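Local coordinates for nicotinamide riboside transporter PnuC (Neisseria mucosa ATCC 25996, PDB 4QTN), which probably carries nicotinamide riboside, a vitamin B3 form used to make NAD, across the bacterial inner membrane as a homotrimer, at residues E114-A125 and W228-S236. Sequence-based numbering, arbitrary orientation.
Sequences ETAETEEVKAKA and WTKLVKRHS. With BOG (octyl beta-D-glucopyranoside), chain J.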
# COMPACT_ATOMS: atom_id res chain seq x y z
N GLU C 114 -12.52 24.15 13.81
CA GLU C 114 -13.95 24.49 13.64
C GLU C 114 -14.91 24.17 14.78
O GLU C 114 -15.88 24.88 14.98
CB GLU C 114 -14.49 23.98 12.30
CG GLU C 114 -14.74 25.08 11.27
CD GLU C 114 -14.93 24.54 9.87
OE1 GLU C 114 -13.92 24.25 9.20
OE2 GLU C 114 -16.10 24.43 9.44
N THR C 115 -14.63 23.09 15.52
CA THR C 115 -15.38 22.76 16.75
C THR C 115 -14.95 23.65 17.91
O THR C 115 -15.73 23.93 18.83
CB THR C 115 -15.16 21.28 17.17
OG1 THR C 115 -13.76 20.96 17.07
CG2 THR C 115 -15.97 20.33 16.27
N ALA C 116 -13.70 24.10 17.85
CA ALA C 116 -13.07 24.80 18.97
C ALA C 116 -13.05 23.95 20.24
O ALA C 116 -13.26 24.46 21.31
CB ALA C 116 -13.75 26.15 19.21
N GLU C 117 -12.82 22.64 20.11
CA GLU C 117 -12.69 21.75 21.27
C GLU C 117 -11.22 21.44 21.56
O GLU C 117 -10.90 20.71 22.51
CB GLU C 117 -13.43 20.43 21.04
CG GLU C 117 -14.93 20.52 20.91
CD GLU C 117 -15.56 19.15 20.68
OE1 GLU C 117 -14.84 18.21 20.26
OE2 GLU C 117 -16.79 19.01 20.92
N THR C 118 -10.35 21.97 20.70
CA THR C 118 -8.91 21.79 20.83
C THR C 118 -8.16 22.90 20.05
O THR C 118 -8.79 23.81 19.51
CB THR C 118 -8.46 20.37 20.36
OG1 THR C 118 -7.16 20.08 20.88
CG2 THR C 118 -8.47 20.26 18.80
N GLU C 119 -6.84 22.82 20.02
CA GLU C 119 -6.06 23.79 19.29
C GLU C 119 -5.22 23.06 18.25
O GLU C 119 -4.58 22.08 18.57
CB GLU C 119 -5.20 24.60 20.25
CG GLU C 119 -6.01 25.42 21.27
CD GLU C 119 -5.76 25.01 22.73
OE1 GLU C 119 -4.58 25.01 23.17
OE2 GLU C 119 -6.76 24.72 23.46
N GLU C 120 -5.31 23.50 16.99
CA GLU C 120 -4.48 22.96 15.88
C GLU C 120 -3.43 23.97 15.43
O GLU C 120 -3.73 25.15 15.28
CB GLU C 120 -5.33 22.52 14.66
CG GLU C 120 -6.77 23.03 14.65
CD GLU C 120 -7.31 23.35 13.24
OE1 GLU C 120 -6.79 24.28 12.61
OE2 GLU C 120 -8.30 22.70 12.80
N VAL C 121 -2.20 23.48 15.22
CA VAL C 121 -1.08 24.28 14.66
C VAL C 121 -1.44 24.86 13.29
O VAL C 121 -2.28 24.30 12.57
CB VAL C 121 0.21 23.42 14.53
CG1 VAL C 121 0.20 22.60 13.25
CG2 VAL C 121 1.46 24.28 14.62
N LYS C 122 -0.83 25.99 12.95
CA LYS C 122 -1.10 26.66 11.68
C LYS C 122 -0.18 26.11 10.61
O LYS C 122 1.01 26.26 10.68
CB LYS C 122 -0.96 28.18 11.82
CG LYS C 122 -2.15 28.85 12.52
CD LYS C 122 -2.04 30.38 12.54
CE LYS C 122 -1.12 30.87 13.66
NZ LYS C 122 -0.70 32.30 13.50
N ALA C 123 -0.76 25.42 9.64
CA ALA C 123 0.03 24.67 8.66
C ALA C 123 0.34 25.54 7.45
O ALA C 123 -0.50 26.30 7.01
CB ALA C 123 -0.71 23.42 8.24
N LYS C 124 1.57 25.42 6.94
CA LYS C 124 2.02 26.22 5.78
C LYS C 124 2.35 25.30 4.60
O LYS C 124 2.62 24.12 4.79
CB LYS C 124 3.24 27.09 6.14
CG LYS C 124 3.01 28.07 7.27
CD LYS C 124 4.15 29.06 7.43
CE LYS C 124 5.42 28.40 7.95
NZ LYS C 124 6.42 29.41 8.41
N ALA C 125 2.35 25.87 3.39
CA ALA C 125 2.63 25.12 2.17
C ALA C 125 3.79 25.73 1.40
O ALA C 125 3.69 26.86 0.93
CB ALA C 125 1.39 25.05 1.29
N TRP C 228 -3.45 17.55 6.99
CA TRP C 228 -2.61 18.74 6.87
C TRP C 228 -2.93 19.60 5.65
O TRP C 228 -2.82 20.82 5.71
CB TRP C 228 -1.12 18.38 6.93
CG TRP C 228 -0.63 18.42 8.28
CD1 TRP C 228 -1.08 17.68 9.32
CD2 TRP C 228 0.37 19.29 8.80
NE1 TRP C 228 -0.40 18.02 10.48
CE2 TRP C 228 0.50 19.01 10.18
CE3 TRP C 228 1.20 20.27 8.24
CZ2 TRP C 228 1.41 19.67 11.01
CZ3 TRP C 228 2.11 20.93 9.07
CH2 TRP C 228 2.20 20.63 10.43
N THR C 229 -3.37 19.00 4.55
CA THR C 229 -3.93 19.80 3.48
C THR C 229 -5.15 20.61 3.95
O THR C 229 -5.19 21.83 3.79
CB THR C 229 -4.25 18.99 2.23
OG1 THR C 229 -3.04 18.54 1.66
CG2 THR C 229 -4.94 19.86 1.21
N LYS C 230 -6.14 19.93 4.53
CA LYS C 230 -7.32 20.61 5.08
C LYS C 230 -6.89 21.76 6.02
O LYS C 230 -7.52 22.82 6.06
CB LYS C 230 -8.26 19.61 5.80
CG LYS C 230 -9.05 18.70 4.84
CD LYS C 230 -9.27 17.28 5.42
CE LYS C 230 -10.61 17.13 6.14
NZ LYS C 230 -11.64 16.40 5.34
N LEU C 231 -5.77 21.55 6.69
CA LEU C 231 -5.26 22.46 7.70
C LEU C 231 -4.64 23.69 7.02
O LEU C 231 -4.88 24.82 7.43
CB LEU C 231 -4.19 21.73 8.49
CG LEU C 231 -4.04 21.68 10.01
CD1 LEU C 231 -5.35 21.72 10.77
CD2 LEU C 231 -3.29 20.39 10.30
N VAL C 232 -3.83 23.44 6.01
CA VAL C 232 -3.20 24.53 5.25
C VAL C 232 -4.23 25.48 4.66
O VAL C 232 -4.00 26.67 4.59
CB VAL C 232 -2.25 23.99 4.13
CG1 VAL C 232 -2.17 24.96 2.97
CG2 VAL C 232 -0.87 23.70 4.69
N LYS C 233 -5.38 24.95 4.24
CA LYS C 233 -6.46 25.80 3.77
C LYS C 233 -7.09 26.60 4.89
O LYS C 233 -7.36 27.77 4.71
CB LYS C 233 -7.53 25.00 3.03
CG LYS C 233 -7.39 25.03 1.52
CD LYS C 233 -8.35 24.04 0.85
CE LYS C 233 -7.67 23.26 -0.28
NZ LYS C 233 -7.74 21.78 -0.05
N ARG C 234 -7.31 25.99 6.04
CA ARG C 234 -7.97 26.70 7.14
C ARG C 234 -7.23 28.01 7.46
O ARG C 234 -7.78 28.89 8.12
CB ARG C 234 -8.11 25.82 8.41
CG ARG C 234 -9.11 24.65 8.29
CD ARG C 234 -9.73 24.28 9.65
NE ARG C 234 -10.76 25.26 10.03
CZ ARG C 234 -10.60 26.20 10.95
NH1 ARG C 234 -9.46 26.26 11.65
NH2 ARG C 234 -11.58 27.08 11.20
N HIS C 235 -6.01 28.15 6.93
CA HIS C 235 -5.17 29.30 7.27
C HIS C 235 -4.41 29.90 6.08
O HIS C 235 -3.18 29.79 6.00
CB HIS C 235 -4.25 28.91 8.40
CG HIS C 235 -4.94 28.11 9.46
ND1 HIS C 235 -4.27 27.35 10.38
CD2 HIS C 235 -6.26 27.94 9.71
CE1 HIS C 235 -5.15 26.76 11.18
NE2 HIS C 235 -6.36 27.09 10.78
N SER C 236 -5.15 30.54 5.18
CA SER C 236 -4.66 30.87 3.85
C SER C 236 -5.59 31.80 3.08
O SER C 236 -6.59 32.31 3.61
CB SER C 236 -4.44 29.60 3.02
OG SER C 236 -3.65 28.66 3.71
C1 BOG J . -14.96 12.13 21.02
O1 BOG J . -14.17 11.06 20.64
C2 BOG J . -14.65 13.34 20.15
O2 BOG J . -13.24 13.77 20.30
C3 BOG J . -15.52 14.49 20.50
O3 BOG J . -15.16 15.61 19.64
C4 BOG J . -16.98 14.17 20.35
O4 BOG J . -17.76 15.23 20.91
C5 BOG J . -17.41 12.82 20.97
O5 BOG J . -16.40 11.72 20.91
C6 BOG J . -18.62 12.37 20.23
O6 BOG J . -19.42 11.52 21.06
C1' BOG J . -13.04 10.79 21.51
C2' BOG J . -11.99 9.98 20.68
C3' BOG J . -10.83 9.58 21.56
C4' BOG J . -9.90 8.63 20.74
C5' BOG J . -8.65 8.23 21.58
C6' BOG J . -7.80 9.49 21.90
C7' BOG J . -7.40 9.51 23.39
C8' BOG J . -5.95 8.94 23.59
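With CG set opposite its carbonyl carbon (chi1 -69°) and a bend at chi3, Arg234 places its guanidinium between Glu114 and Glu120 of the facing loop. The contact joins the irregular loop, assigned to the cytoplasmic side, linking helices 85-107 and 128-147 to the C-terminal end of the last transmembrane helix, 208-234. Both acidic residues form salt bridges with the arginine, making a three-residue network, though each hydrogen bond is weak: NE of Arg234 lies 3.4 Å from OE1 of Glu114, and its NH1 3.5 Å from OE1 of Glu120. The Glu114 carboxylate is tilted 33° from the guanidinium plane, whereas that of Glu120 stands nearly perpendicular at 83°. The side chains of Glu120 and Leu231 run alongside in opposite senses, Leu231 CD1 lying 3.5 Å from Glu120 CD.

Further along, the loop packs on the helix through small apolar groups. Ala123 points CB at the helix, where it meets Leu231, Val232 and the Trp228 ring. Val121 approaches the same indole obliquely, CG1 lying 3.9 Å from CZ2. NE1 of Trp228 is hydrogen-bonded to Val57 O, its ring meets pocket residue Trp182 edge-to-face, and its side chain is about 8 Å from bound nicotinamide riboside, probably on the cytoplasmic side. Val232 divides its branches: CG2 touches Ala123 CB at 3.6 Å, while CG1 rests 3.9 Å from Ala125 CB.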